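Local coordinates for putative TOXIN related protein (Parabacteroides distasonis ATCC 8503, PDB 3K0Y) that is of unknown function but is putatively toxin-related and joins a NigD-like OB domain to a NigD-like beta-sandwich domain, at residues A[15-20]-A[115-120]; A[138-143]-A[148-153]; A[187-192]-A[196-201]. One frame throughout, in Å; residues are numbered along the deposited sequence.

The three contacts follow one another along the chain. Interaction 1 ties the OB part to the beta-sandwich part. Interactions 2 and 3 are two hairpins of the same four-stranded sheet, with centres about 10 Å apart. Strands 149-155 and 184-192 are neighbours there, and L150 N lies 2.7 Å from V187 O in a probable hydrogen bond. W191 packs on E151, with CH2 of W191 3.4 Å from CD of E151. The centre of interaction 1 lies about 20 Å from that of interaction 2 and about 21 Å from that of interaction 3. L120 bridges this span by apolar packing on L138, V188 and L201.

Interaction 1. Residues A[15-20]-A[115-120]; sequences VATVVP and IGDGYL
T17 and D117 meet through one short hydrogen bond. T17 OG1 donates to D117 OD2 at 2.5 Å. The hydroxyl comes to the anti side of the carboxylate and lies 19° out of its plane. T17 sits on strand 11-22, in the range of the OB domain. D117 is in a type I' turn from G116 to Y119 that links two strands of the beta-sandwich range. The contact therefore joins the two parts of the protein.

The tight part is small and buried. The backbones stay apart, with T17 CA 7.5 Å from D117 CA, and the side chains bridge the difference. CG of D117 stands anti to its backbone N (chi1 -174°), which carries the carboxylate from the turn to the strand. Y119 fills the flank. Its CE1 lies 3.6 Å from T17 OG1, and its OH lies 3.9 Å from T17 CG2. D117 OD2 lies in the ring plane at the edge of Y119. The turn is closed by backbone bonds in both directions between G116 and Y119, G116 N to Y119 O and Y119 N to G116 O.

The looser side lies beyond this trio. G118, at the turn, is partly exposed. V19 is partly exposed too, and its side chain comes no nearer than 6.2 Å to any atom of 115-120. Only 112 Å² is buried between the two segments.

Basic residues surround the carboxylate. D117 OD1 forms salt bridges with R29 and K207. T17 OG1 donates a hydrogen bond to D117 OD2 and accepts one from R53 NE. Both oxygens of the buried D117 are engaged, and the basic neighbours would be expected to favour its ionised form. The result is a buried polar link, in which one carboxylate gathers a hydroxyl and basic side chains.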
ATOM      1  N   VAL A  15      -7.662   2.255   7.023  1.00 48.27           N
ATOM      2  CA  VAL A  15      -6.463   2.740   6.387  1.00 48.45           C
ATOM      3  C   VAL A  15      -6.840   4.099   5.756  1.00 48.34           C
ATOM      4  O   VAL A  15      -7.909   4.212   5.136  1.00 50.29           O
ATOM      5  CB  VAL A  15      -5.873   1.692   5.385  1.00 48.82           C
ATOM      6  CG1 VAL A  15      -4.630   2.240   4.612  1.00 46.89           C
ATOM      7  CG2 VAL A  15      -5.513   0.408   6.115  1.00 46.60           C
ATOM      8  N   ALA A  16      -6.023   5.129   6.008  1.00 46.23           N
ATOM      9  CA  ALA A  16      -6.227   6.483   5.491  1.00 45.01           C
ATOM     10  C   ALA A  16      -4.936   7.033   4.923  1.00 44.49           C
ATOM     11  O   ALA A  16      -3.843   6.692   5.399  1.00 44.35           O
ATOM     12  CB  ALA A  16      -6.674   7.429   6.604  1.00 44.10           C
ATOM     13  N   THR A  17      -5.073   7.955   3.985  1.00 44.01           N
ATOM     14  CA  THR A  17      -3.961   8.778   3.562  1.00 43.98           C
ATOM     15  C   THR A  17      -3.907  10.075   4.367  1.00 44.73           C
ATOM     16  O   THR A  17      -4.897  10.761   4.525  1.00 44.04           O
ATOM     17  CB  THR A  17      -4.013   9.083   2.078  1.00 44.34           C
ATOM     18  OG1 THR A  17      -4.190   7.844   1.365  1.00 41.04           O
ATOM     19  CG2 THR A  17      -2.687   9.865   1.612  1.00 42.43           C
ATOM     20  N   VAL A  18      -2.721  10.367   4.893  1.00 45.55           N
ATOM     21  CA  VAL A  18      -2.455  11.578   5.610  1.00 46.45           C
ATOM     22  C   VAL A  18      -2.212  12.702   4.605  1.00 47.88           C
ATOM     23  O   VAL A  18      -1.331  12.611   3.751  1.00 48.39           O
ATOM     24  CB  VAL A  18      -1.184  11.441   6.528  1.00 46.41           C
ATOM     25  CG1 VAL A  18      -0.853  12.804   7.188  1.00 46.70           C
ATOM     26  CG2 VAL A  18      -1.359  10.385   7.625  1.00 43.38           C
ATOM     27  N   VAL A  19      -2.958  13.779   4.703  1.00 49.55           N
ATOM     28  CA  VAL A  19      -2.672  14.915   3.826  1.00 51.82           C
ATOM     29  C   VAL A  19      -2.284  16.139   4.637  1.00 52.26           C
ATOM     30  O   VAL A  19      -3.143  16.747   5.248  1.00 52.70           O
ATOM     31  CB  VAL A  19      -3.867  15.246   2.897  1.00 52.01           C
ATOM     32  CG1 VAL A  19      -3.453  16.329   1.916  1.00 51.76           C
ATOM     33  CG2 VAL A  19      -4.338  13.972   2.147  1.00 52.53           C
ATOM     34  N   PRO A  20      -0.986  16.495   4.657  1.00 54.24           N
ATOM     35  CA  PRO A  20      -0.531  17.715   5.376  1.00 55.39           C
ATOM     36  C   PRO A  20      -1.166  19.017   4.907  1.00 57.00           C
ATOM     37  O   PRO A  20      -1.696  19.078   3.812  1.00 57.19           O
ATOM     38  CB  PRO A  20       0.967  17.753   5.075  1.00 54.60           C
ATOM     39  CG  PRO A  20       1.332  16.314   4.826  1.00 53.97           C
ATOM     40  CD  PRO A  20       0.160  15.752   4.093  1.00 54.09           C
ATOM     41  N   ILE A 115      -6.919  -1.935  -3.966  1.00 44.93           N
ATOM     42  CA  ILE A 115      -6.620  -0.591  -4.419  1.00 45.91           C
ATOM     43  C   ILE A 115      -7.464   0.409  -3.650  1.00 46.41           C
ATOM     44  O   ILE A 115      -8.665   0.224  -3.509  1.00 47.49           O
ATOM     45  CB  ILE A 115      -6.847  -0.402  -5.943  1.00 46.90           C
ATOM     46  CG1 ILE A 115      -5.878  -1.303  -6.728  1.00 50.06           C
ATOM     47  CG2 ILE A 115      -6.552   1.073  -6.340  1.00 45.81           C
ATOM     48  CD1 ILE A 115      -6.137  -1.281  -8.248  1.00 56.62           C
ATOM     49  N   GLY A 116      -6.829   1.433  -3.085  1.00 45.71           N
ATOM     50  CA  GLY A 116      -7.542   2.460  -2.341  1.00 44.61           C
ATOM     51  C   GLY A 116      -6.734   3.748  -2.373  1.00 45.17           C
ATOM     52  O   GLY A 116      -5.512   3.741  -2.084  1.00 45.88           O
ATOM     53  N   ASP A 117      -7.407   4.834  -2.760  1.00 44.40           N
ATOM     54  CA  ASP A 117      -6.839   6.163  -2.865  1.00 44.63           C
ATOM     55  C   ASP A 117      -5.511   6.161  -3.682  1.00 43.47           C
ATOM     56  O   ASP A 117      -4.578   6.829  -3.316  1.00 42.61           O
ATOM     57  CB  ASP A 117      -6.634   6.767  -1.452  1.00 44.59           C
ATOM     58  CG  ASP A 117      -6.165   8.227  -1.498  1.00 45.86           C
ATOM     59  OD1 ASP A 117      -6.771   9.002  -2.257  1.00 48.41           O
ATOM     60  OD2 ASP A 117      -5.178   8.609  -0.819  1.00 45.44           O
ATOM     61  N   GLY A 118      -5.462   5.416  -4.785  1.00 44.18           N
ATOM     62  CA  GLY A 118      -4.279   5.380  -5.704  1.00 43.70           C
ATOM     63  C   GLY A 118      -3.094   4.553  -5.171  1.00 43.15           C
ATOM     64  O   GLY A 118      -1.989   4.542  -5.757  1.00 42.45           O
ATOM     65  N   TYR A 119      -3.329   3.825  -4.080  1.00 42.49           N
ATOM     66  CA  TYR A 119      -2.324   2.932  -3.540  1.00 42.09           C
ATOM     67  C   TYR A 119      -2.751   1.515  -3.715  1.00 42.04           C
ATOM     68  O   TYR A 119      -3.940   1.211  -3.686  1.00 43.00           O
ATOM     69  CB  TYR A 119      -2.126   3.170  -2.051  1.00 41.84           C
ATOM     70  CG  TYR A 119      -1.579   4.526  -1.742  1.00 40.89           C
ATOM     71  CD1 TYR A 119      -2.429   5.607  -1.631  1.00 40.12           C
ATOM     72  CD2 TYR A 119      -0.202   4.727  -1.549  1.00 38.36           C
ATOM     73  CE1 TYR A 119      -1.951   6.869  -1.342  1.00 41.51           C
ATOM     74  CE2 TYR A 119       0.291   5.984  -1.279  1.00 40.67           C
ATOM     75  CZ  TYR A 119      -0.595   7.040  -1.170  1.00 39.85           C
ATOM     76  OH  TYR A 119      -0.134   8.258  -0.902  1.00 45.62           O
ATOM     77  N   LEU A 120      -1.773   0.636  -3.857  1.00 41.88           N
ATOM     78  CA  LEU A 120      -1.984  -0.772  -3.638  1.00 41.11           C
ATOM     79  C   LEU A 120      -1.687  -1.046  -2.157  1.00 41.56           C
ATOM     80  O   LEU A 120      -0.563  -0.868  -1.718  1.00 43.95           O
ATOM     81  CB  LEU A 120      -1.074  -1.607  -4.527  1.00 40.16           C
ATOM     82  CG  LEU A 120      -1.183  -3.115  -4.375  1.00 39.91           C
ATOM     83  CD1 LEU A 120      -2.558  -3.611  -4.954  1.00 40.82           C
ATOM     84  CD2 LEU A 120      -0.028  -3.912  -4.953  1.00 35.70           C
TER

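Interaction 2. Residues A[138-143]-A[148-153]; sequences LIQPDA and YTLEFR
A beta hairpin of the beta-sandwich domain is built here from strands 135-139 and 149-155. I139 and E151 form its antiparallel hydrogen-bonded pair. I139 N donates to E151 O at 3.0 Å, and E151 N donates to I139 O at 2.8 Å. L138 and F152 form the adjoining non-hydrogen-bonded pair.

Past I139 the first strand ends and the chain turns away. A water spans the widening gap. It accepts from D142 N and donates to T149 O.

The two faces of the hairpin differ. On the face of L138 and F152 the packing is apolar. L138 CD2 meets L150 CD1 at 3.8 Å, and L138 CD1 lies beside F152 CB. The F152 ring also packs edge-to-face with F124, on strand 119-128. Q140 and L150 lie side by side and point the same way, with Q140 CG pressed to 3.2 Å from L150 CD2.

On the face of I139 and E151 a charged pair lies against hydrocarbon. CG1 of I139 stands between the backbone N and the carbonyl carbon (chi1 70°), and it carries I139 CD1 to 3.5 Å from E151 OE1. P141 crosses the same glutamate, with its CG next to OE2. R153 holds E151 side-on. NE and NH2 of R153 both donate to the single atom OE1 of E151, and NH2 does so at 2.7 Å. The two nitrogens reach OE1 from one face of the carboxylate, while OE1 lies close to the guanidinium plane. R153 NH1 bonds D98 of helix 97-101 and G102 O just after it.

R153 is thus shared by two acids, E151 through NE and NH2 and D98 through NH1. This pairing would be expected to favour the ionised forms of E151 and R153.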
ATOM      1  N   LEU A 138       7.445  -3.369  -4.416  1.00 40.96           N
ATOM      2  CA  LEU A 138       6.582  -3.646  -5.559  1.00 41.30           C
ATOM      3  C   LEU A 138       7.365  -3.181  -6.788  1.00 41.80           C
ATOM      4  O   LEU A 138       7.803  -2.026  -6.823  1.00 42.23           O
ATOM      5  CB  LEU A 138       5.306  -2.840  -5.438  1.00 40.14           C
ATOM      6  CG  LEU A 138       4.210  -3.180  -6.446  1.00 42.23           C
ATOM      7  CD1 LEU A 138       3.616  -4.531  -6.115  1.00 41.34           C
ATOM      8  CD2 LEU A 138       3.144  -2.064  -6.433  1.00 39.65           C
ATOM      9  N   ILE A 139       7.554  -4.075  -7.752  1.00 42.73           N
ATOM     10  CA  ILE A 139       8.318  -3.771  -8.959  1.00 43.42           C
ATOM     11  C   ILE A 139       7.604  -4.140 -10.229  1.00 43.13           C
ATOM     12  O   ILE A 139       6.654  -4.942 -10.234  1.00 42.24           O
ATOM     13  CB  ILE A 139       9.654  -4.457  -8.971  1.00 43.94           C
ATOM     14  CG1 ILE A 139       9.509  -5.976  -9.161  1.00 44.10           C
ATOM     15  CG2 ILE A 139      10.427  -4.101  -7.680  1.00 44.82           C
ATOM     16  CD1 ILE A 139      10.875  -6.693  -9.288  1.00 45.57           C
ATOM     17  N   GLN A 140       8.035  -3.512 -11.319  1.00 43.20           N
ATOM     18  CA  GLN A 140       7.497  -3.871 -12.657  1.00 42.68           C
ATOM     19  C   GLN A 140       8.553  -4.651 -13.403  1.00 42.54           C
ATOM     20  O   GLN A 140       9.541  -4.051 -13.841  1.00 41.72           O
ATOM     21  CB  GLN A 140       7.182  -2.602 -13.459  1.00 44.19           C
ATOM     22  CG  GLN A 140       6.016  -1.804 -12.973  1.00 44.04           C
ATOM     23  CD  GLN A 140       5.912  -0.484 -13.707  1.00 47.26           C
ATOM     24  OE1 GLN A 140       6.756   0.394 -13.547  1.00 50.78           O
ATOM     25  NE2 GLN A 140       4.867  -0.324 -14.489  1.00 45.00           N
ATOM     26  N   PRO A 141       8.386  -5.972 -13.567  1.00 42.49           N
ATOM     27  CA  PRO A 141       9.436  -6.647 -14.306  1.00 43.87           C
ATOM     28  C   PRO A 141       9.629  -6.161 -15.775  1.00 43.31           C
ATOM     29  O   PRO A 141      10.670  -6.330 -16.286  1.00 42.27           O
ATOM     30  CB  PRO A 141       8.954  -8.104 -14.329  1.00 44.66           C
ATOM     31  CG  PRO A 141       7.543  -8.024 -14.077  1.00 44.40           C
ATOM     32  CD  PRO A 141       7.364  -6.921 -13.147  1.00 42.99           C
ATOM     33  N   ASP A 142       8.604  -5.620 -16.427  1.00 42.85           N
ATOM     34  CA  ASP A 142       8.724  -5.160 -17.819  1.00 42.02           C
ATOM     35  C   ASP A 142       7.713  -4.037 -17.993  1.00 41.23           C
ATOM     36  O   ASP A 142       6.577  -4.262 -18.425  1.00 40.55           O
ATOM     37  CB  ASP A 142       8.408  -6.313 -18.792  1.00 41.96           C
ATOM     38  CG  ASP A 142       8.681  -5.949 -20.259  1.00 43.92           C
ATOM     39  OD1 ASP A 142       8.874  -4.738 -20.517  1.00 41.29           O
ATOM     40  OD2 ASP A 142       8.728  -6.874 -21.128  1.00 40.83           O
ATOM     41  N   ALA A 143       8.109  -2.829 -17.628  1.00 40.81           N
ATOM     42  CA  ALA A 143       7.195  -1.683 -17.665  1.00 40.94           C
ATOM     43  C   ALA A 143       6.879  -1.235 -19.086  1.00 41.04           C
ATOM     44  O   ALA A 143       5.833  -0.677 -19.329  1.00 42.36           O
ATOM     45  CB  ALA A 143       7.779  -0.513 -16.848  1.00 41.98           C
ATOM     46  N   TYR A 148       1.138  -2.876 -16.402  1.00 43.71           N
ATOM     47  CA  TYR A 148       0.162  -3.148 -15.347  1.00 43.92           C
ATOM     48  C   TYR A 148       0.323  -4.504 -14.711  1.00 43.52           C
ATOM     49  O   TYR A 148      -0.610  -4.980 -14.062  1.00 42.91           O
ATOM     50  CB  TYR A 148      -1.242  -2.984 -15.899  1.00 43.69           C
ATOM     51  CG  TYR A 148      -1.460  -1.604 -16.422  1.00 43.78           C
ATOM     52  CD1 TYR A 148      -1.445  -0.521 -15.557  1.00 43.67           C
ATOM     53  CD2 TYR A 148      -1.630  -1.360 -17.787  1.00 45.77           C
ATOM     54  CE1 TYR A 148      -1.632   0.772 -16.019  1.00 46.02           C
ATOM     55  CE2 TYR A 148      -1.848  -0.050 -18.269  1.00 44.21           C
ATOM     56  CZ  TYR A 148      -1.839   0.999 -17.377  1.00 44.66           C
ATOM     57  OH  TYR A 148      -2.028   2.285 -17.773  1.00 43.92           O
ATOM     58  N   THR A 149       1.489  -5.121 -14.904  1.00 43.12           N
ATOM     59  CA  THR A 149       1.828  -6.390 -14.275  1.00 44.03           C
ATOM     60  C   THR A 149       2.949  -6.038 -13.279  1.00 44.32           C
ATOM     61  O   THR A 149       4.032  -5.518 -13.664  1.00 45.09           O
ATOM     62  CB  THR A 149       2.296  -7.512 -15.266  1.00 43.72           C
ATOM     63  OG1 THR A 149       1.248  -7.866 -16.191  1.00 47.36           O
ATOM     64  CG2 THR A 149       2.730  -8.783 -14.499  1.00 43.37           C
ATOM     65  N   LEU A 150       2.688  -6.322 -12.001  1.00 44.50           N
ATOM     66  CA  LEU A 150       3.606  -6.005 -10.915  1.00 44.20           C
ATOM     67  C   LEU A 150       3.976  -7.239 -10.123  1.00 44.35           C
ATOM     68  O   LEU A 150       3.281  -8.259 -10.190  1.00 44.04           O
ATOM     69  CB  LEU A 150       2.997  -4.959 -10.019  1.00 43.67           C
ATOM     70  CG  LEU A 150       2.476  -3.690 -10.686  1.00 46.37           C
ATOM     71  CD1 LEU A 150       1.481  -2.967  -9.729  1.00 49.73           C
ATOM     72  CD2 LEU A 150       3.613  -2.763 -11.008  1.00 50.36           C
ATOM     73  N   GLU A 151       5.097  -7.157  -9.394  1.00 43.45           N
ATOM     74  CA  GLU A 151       5.503  -8.219  -8.495  1.00 43.03           C
ATOM     75  C   GLU A 151       5.704  -7.650  -7.088  1.00 42.02           C
ATOM     76  O   GLU A 151       6.419  -6.666  -6.901  1.00 42.61           O
ATOM     77  CB  GLU A 151       6.817  -8.846  -8.928  1.00 42.96           C
ATOM     78  CG  GLU A 151       6.814  -9.504 -10.215  1.00 43.79           C
ATOM     79  CD  GLU A 151       8.204 -10.064 -10.633  1.00 43.48           C
ATOM     80  OE1 GLU A 151       9.246  -9.744 -10.017  1.00 42.74           O
ATOM     81  OE2 GLU A 151       8.220 -10.837 -11.599  1.00 46.18           O
ATOM     82  N   PHE A 152       5.069  -8.271  -6.114  1.00 41.02           N
ATOM     83  CA  PHE A 152       5.250  -7.946  -4.743  1.00 40.85           C
ATOM     84  C   PHE A 152       6.385  -8.810  -4.264  1.00 40.60           C
ATOM     85  O   PHE A 152       6.330 -10.014  -4.331  1.00 42.06           O
ATOM     86  CB  PHE A 152       3.983  -8.226  -3.933  1.00 40.87           C
ATOM     87  CG  PHE A 152       4.162  -8.045  -2.453  1.00 40.88           C
ATOM     88  CD1 PHE A 152       4.486  -6.802  -1.938  1.00 41.01           C
ATOM     89  CD2 PHE A 152       4.038  -9.101  -1.594  1.00 41.12           C
ATOM     90  CE1 PHE A 152       4.669  -6.628  -0.578  1.00 42.51           C
ATOM     91  CE2 PHE A 152       4.194  -8.945  -0.229  1.00 43.51           C
ATOM     92  CZ  PHE A 152       4.504  -7.695   0.294  1.00 42.83           C
ATOM     93  N   ARG A 153       7.418  -8.174  -3.752  1.00 41.39           N
ATOM     94  CA  ARG A 153       8.649  -8.836  -3.393  1.00 41.30           C
ATOM     95  C   ARG A 153       8.952  -8.680  -1.893  1.00 40.57           C
ATOM     96  O   ARG A 153       8.658  -7.627  -1.283  1.00 39.58           O
ATOM     97  CB  ARG A 153       9.745  -8.203  -4.237  1.00 41.93           C
ATOM     98  CG  ARG A 153       9.574  -8.451  -5.710  1.00 44.60           C
ATOM     99  CD  ARG A 153      10.258  -9.711  -5.979  1.00 49.23           C
ATOM    100  NE  ARG A 153      10.460  -9.989  -7.379  1.00 50.53           N
ATOM    101  CZ  ARG A 153      11.301 -10.915  -7.801  1.00 47.02           C
ATOM    102  NH1 ARG A 153      12.001 -11.613  -6.934  1.00 43.60           N
ATOM    103  NH2 ARG A 153      11.406 -11.162  -9.082  1.00 48.12           N
TER
HETATM  104  O   HOH W   1       5.877  -5.225 -15.685  1.00 35.95           O

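Interaction 3. Residues A[187-192]-A[196-201]; sequences VVNYWT and KQAYKL
V188 and Y199 form one hydrogen-bonded pair of this antiparallel hairpin, and Y190 and Q197 form the next. V188 N donates to Y199 O at 2.9 Å, and Y199 N returns to V188 O. Y190 N donates to Q197 O, and Q197 N donates to Y190 O at 3.0 Å. The short strand axes pass 4.6 Å apart at 155°.

Side chains make the next layer. On the face of W191 and K196, the lysine lies alongside the indole and points the same way, with K196 CG 3.2 Å from W191 NE1. K196 CG is anti to the backbone N (chi1 -164°) and the chain is extended, which carries K196 CE on to N189 CG at 3.7 Å. A198 CB touches N189 OD1, and V187 CG2 lies by the methylenes of K200.

On the face of Y190 and Y199 the two rings meet obliquely, their centroids 5.0 Å apart and their planes at 34°. Their closest approach is too short in the model, so its detail is doubtful. Q197 CB lies 3.6 Å from Y190 CZ. Further along, V188 CG2 packs on L201 CD1.

Outer residues set these groups in place. I108 O accepts from Y199 OH, and F152 packs on Y190. M113 and L120 back V188. W191 rests on E151 and R153 of the neighbouring strand.

The ribbon is therefore two-sided. On one face the exposed lysines lay their stems against indole and valine. The other face, with Y190, Y199 and V188, turns toward strands 113-116 and 119-128, and Q197 sits at its partly exposed end.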
ATOM      1  N   VAL A 187      -2.358  -6.818 -12.503  1.00 41.30           N
ATOM      2  CA  VAL A 187      -1.977  -8.156 -12.104  1.00 41.52           C
ATOM      3  C   VAL A 187      -0.803  -7.964 -11.116  1.00 42.32           C
ATOM      4  O   VAL A 187       0.215  -7.340 -11.446  1.00 41.49           O
ATOM      5  CB  VAL A 187      -1.586  -9.013 -13.335  1.00 41.45           C
ATOM      6  CG1 VAL A 187      -0.996 -10.359 -12.936  1.00 40.46           C
ATOM      7  CG2 VAL A 187      -2.840  -9.231 -14.262  1.00 41.53           C
ATOM      8  N   VAL A 188      -0.961  -8.489  -9.907  1.00 42.58           N
ATOM      9  CA  VAL A 188       0.086  -8.480  -8.944  1.00 41.95           C
ATOM     10  C   VAL A 188       0.449  -9.923  -8.611  1.00 42.75           C
ATOM     11  O   VAL A 188      -0.338 -10.634  -7.981  1.00 41.88           O
ATOM     12  CB  VAL A 188      -0.351  -7.762  -7.649  1.00 42.80           C
ATOM     13  CG1 VAL A 188       0.785  -7.784  -6.636  1.00 41.44           C
ATOM     14  CG2 VAL A 188      -0.810  -6.342  -7.936  1.00 39.34           C
ATOM     15  N   ASN A 189       1.669 -10.308  -8.984  1.00 41.49           N
ATOM     16  CA  ASN A 189       2.287 -11.559  -8.635  1.00 43.24           C
ATOM     17  C   ASN A 189       3.029 -11.475  -7.298  1.00 45.62           C
ATOM     18  O   ASN A 189       3.580 -10.414  -6.934  1.00 45.71           O
ATOM     19  CB  ASN A 189       3.258 -11.943  -9.760  1.00 43.21           C
ATOM     20  CG  ASN A 189       2.529 -12.242 -11.056  1.00 44.92           C
ATOM     21  OD1 ASN A 189       1.659 -13.082 -11.068  1.00 50.02           O
ATOM     22  ND2 ASN A 189       2.824 -11.528 -12.104  1.00 43.48           N
ATOM     23  N   TYR A 190       2.990 -12.566  -6.539  1.00 47.41           N
ATOM     24  CA  TYR A 190       3.726 -12.687  -5.269  1.00 49.36           C
ATOM     25  C   TYR A 190       4.086 -14.148  -5.105  1.00 50.30           C
ATOM     26  O   TYR A 190       3.520 -14.988  -5.796  1.00 51.09           O
ATOM     27  CB  TYR A 190       2.884 -12.190  -4.084  1.00 49.89           C
ATOM     28  CG  TYR A 190       1.585 -12.914  -3.907  1.00 50.73           C
ATOM     29  CD1 TYR A 190       0.505 -12.624  -4.706  1.00 53.55           C
ATOM     30  CD2 TYR A 190       1.431 -13.884  -2.926  1.00 53.57           C
ATOM     31  CE1 TYR A 190      -0.679 -13.297  -4.569  1.00 54.76           C
ATOM     32  CE2 TYR A 190       0.250 -14.559  -2.784  1.00 55.74           C
ATOM     33  CZ  TYR A 190      -0.805 -14.251  -3.601  1.00 56.50           C
ATOM     34  OH  TYR A 190      -2.010 -14.918  -3.469  1.00 60.35           O
ATOM     35  N   TRP A 191       5.010 -14.454  -4.206  1.00 51.69           N
ATOM     36  CA  TRP A 191       5.488 -15.820  -4.023  1.00 53.16           C
ATOM     37  C   TRP A 191       5.120 -16.353  -2.671  1.00 52.34           C
ATOM     38  O   TRP A 191       5.212 -15.659  -1.654  1.00 50.99           O
ATOM     39  CB  TRP A 191       6.986 -15.939  -4.295  1.00 54.52           C
ATOM     40  CG  TRP A 191       7.184 -15.785  -5.748  1.00 63.30           C
ATOM     41  CD1 TRP A 191       7.022 -16.752  -6.738  1.00 68.45           C
ATOM     42  CD2 TRP A 191       7.436 -14.555  -6.432  1.00 70.79           C
ATOM     43  NE1 TRP A 191       7.193 -16.179  -7.987  1.00 70.81           N
ATOM     44  CE2 TRP A 191       7.453 -14.838  -7.823  1.00 72.27           C
ATOM     45  CE3 TRP A 191       7.648 -13.237  -6.004  1.00 71.18           C
ATOM     46  CZ2 TRP A 191       7.696 -13.848  -8.771  1.00 73.81           C
ATOM     47  CZ3 TRP A 191       7.891 -12.265  -6.958  1.00 72.48           C
ATOM     48  CH2 TRP A 191       7.925 -12.572  -8.311  1.00 72.10           C
ATOM     49  N   THR A 192       4.640 -17.597  -2.699  1.00 51.78           N
ATOM     50  CA  THR A 192       4.159 -18.283  -1.530  1.00 51.80           C
ATOM     51  C   THR A 192       4.922 -19.584  -1.392  1.00 51.81           C
ATOM     52  O   THR A 192       5.762 -19.917  -2.228  1.00 50.41           O
ATOM     53  CB  THR A 192       2.642 -18.584  -1.627  1.00 51.56           C
ATOM     54  OG1 THR A 192       2.413 -19.666  -2.545  1.00 52.69           O
ATOM     55  CG2 THR A 192       1.900 -17.373  -2.091  1.00 50.57           C
ATOM     56  N   LYS A 196       4.500 -19.325  -7.056  1.00 52.88           N
ATOM     57  CA  LYS A 196       3.993 -18.077  -7.604  1.00 53.39           C
ATOM     58  C   LYS A 196       2.476 -18.048  -7.702  1.00 52.90           C
ATOM     59  O   LYS A 196       1.905 -18.978  -8.254  1.00 53.68           O
ATOM     60  CB  LYS A 196       4.572 -17.846  -8.999  1.00 53.54           C
ATOM     61  CG  LYS A 196       4.437 -16.410  -9.527  1.00 56.25           C
ATOM     62  CD  LYS A 196       4.782 -16.318 -11.025  1.00 59.08           C
ATOM     63  CE  LYS A 196       5.038 -14.882 -11.510  1.00 60.50           C
ATOM     64  NZ  LYS A 196       5.939 -14.852 -12.740  1.00 62.30           N
ATOM     65  N   GLN A 197       1.842 -16.973  -7.194  1.00 51.73           N
ATOM     66  CA  GLN A 197       0.412 -16.697  -7.388  1.00 51.23           C
ATOM     67  C   GLN A 197       0.236 -15.285  -7.875  1.00 50.34           C
ATOM     68  O   GLN A 197       1.164 -14.493  -7.816  1.00 50.43           O
ATOM     69  CB  GLN A 197      -0.419 -16.790  -6.114  1.00 51.18           C
ATOM     70  CG  GLN A 197       0.167 -17.526  -4.987  1.00 53.80           C
ATOM     71  CD  GLN A 197      -0.371 -18.901  -4.856  1.00 57.32           C
ATOM     72  OE1 GLN A 197      -0.397 -19.482  -3.751  1.00 62.39           O
ATOM     73  NE2 GLN A 197      -0.799 -19.450  -5.958  1.00 58.02           N
ATOM     74  N   ALA A 198      -0.991 -14.974  -8.254  1.00 48.64           N
ATOM     75  CA  ALA A 198      -1.381 -13.723  -8.888  1.00 49.47           C
ATOM     76  C   ALA A 198      -2.704 -13.233  -8.295  1.00 50.30           C
ATOM     77  O   ALA A 198      -3.597 -14.016  -7.965  1.00 49.12           O
ATOM     78  CB  ALA A 198      -1.580 -13.904 -10.389  1.00 48.90           C
ATOM     79  N   TYR A 199      -2.842 -11.927  -8.178  1.00 50.67           N
ATOM     80  CA  TYR A 199      -4.128 -11.379  -7.872  1.00 51.61           C
ATOM     81  C   TYR A 199      -4.405 -10.319  -8.906  1.00 51.01           C
ATOM     82  O   TYR A 199      -3.508  -9.633  -9.319  1.00 50.24           O
ATOM     83  CB  TYR A 199      -4.181 -10.838  -6.444  1.00 52.02           C
ATOM     84  CG  TYR A 199      -4.406 -11.930  -5.405  1.00 55.26           C
ATOM     85  CD1 TYR A 199      -5.229 -13.093  -5.656  1.00 54.29           C
ATOM     86  CD2 TYR A 199      -3.757 -11.844  -4.178  1.00 54.46           C
ATOM     87  CE1 TYR A 199      -5.382 -14.097  -4.639  1.00 53.67           C
ATOM     88  CE2 TYR A 199      -3.866 -12.831  -3.231  1.00 58.34           C
ATOM     89  CZ  TYR A 199      -4.692 -13.940  -3.433  1.00 54.88           C
ATOM     90  OH  TYR A 199      -4.725 -14.795  -2.355  1.00 53.42           O
ATOM     91  N   LYS A 200      -5.658 -10.246  -9.348  1.00 50.69           N
ATOM     92  CA  LYS A 200      -6.064  -9.353 -10.412  1.00 50.67           C
ATOM     93  C   LYS A 200      -7.014  -8.335  -9.886  1.00 49.07           C
ATOM     94  O   LYS A 200      -8.092  -8.687  -9.416  1.00 50.14           O
ATOM     95  CB  LYS A 200      -6.772 -10.104 -11.506  1.00 51.12           C
ATOM     96  CG  LYS A 200      -5.929 -10.968 -12.330  1.00 56.26           C
ATOM     97  CD  LYS A 200      -6.613 -11.248 -13.690  1.00 62.20           C
ATOM     98  CE  LYS A 200      -5.661 -12.013 -14.628  1.00 64.20           C
ATOM     99  NZ  LYS A 200      -6.429 -12.739 -15.670  1.00 67.31           N
ATOM    100  N   LEU A 201      -6.656  -7.078 -10.005  1.00 47.85           N
ATOM    101  CA  LEU A 201      -7.498  -6.011  -9.533  1.00 49.01           C
ATOM    102  C   LEU A 201      -7.795  -5.065 -10.698  1.00 50.14           C
ATOM    103  O   LEU A 201      -7.082  -5.011 -11.691  1.00 49.95           O
ATOM    104  CB  LEU A 201      -6.821  -5.222  -8.390  1.00 48.66           C
ATOM    105  CG  LEU A 201      -6.094  -5.966  -7.268  1.00 50.55           C
ATOM    106  CD1 LEU A 201      -4.682  -6.348  -7.715  1.00 51.59           C
ATOM    107  CD2 LEU A 201      -5.937  -5.109  -5.969  1.00 52.95           C
TER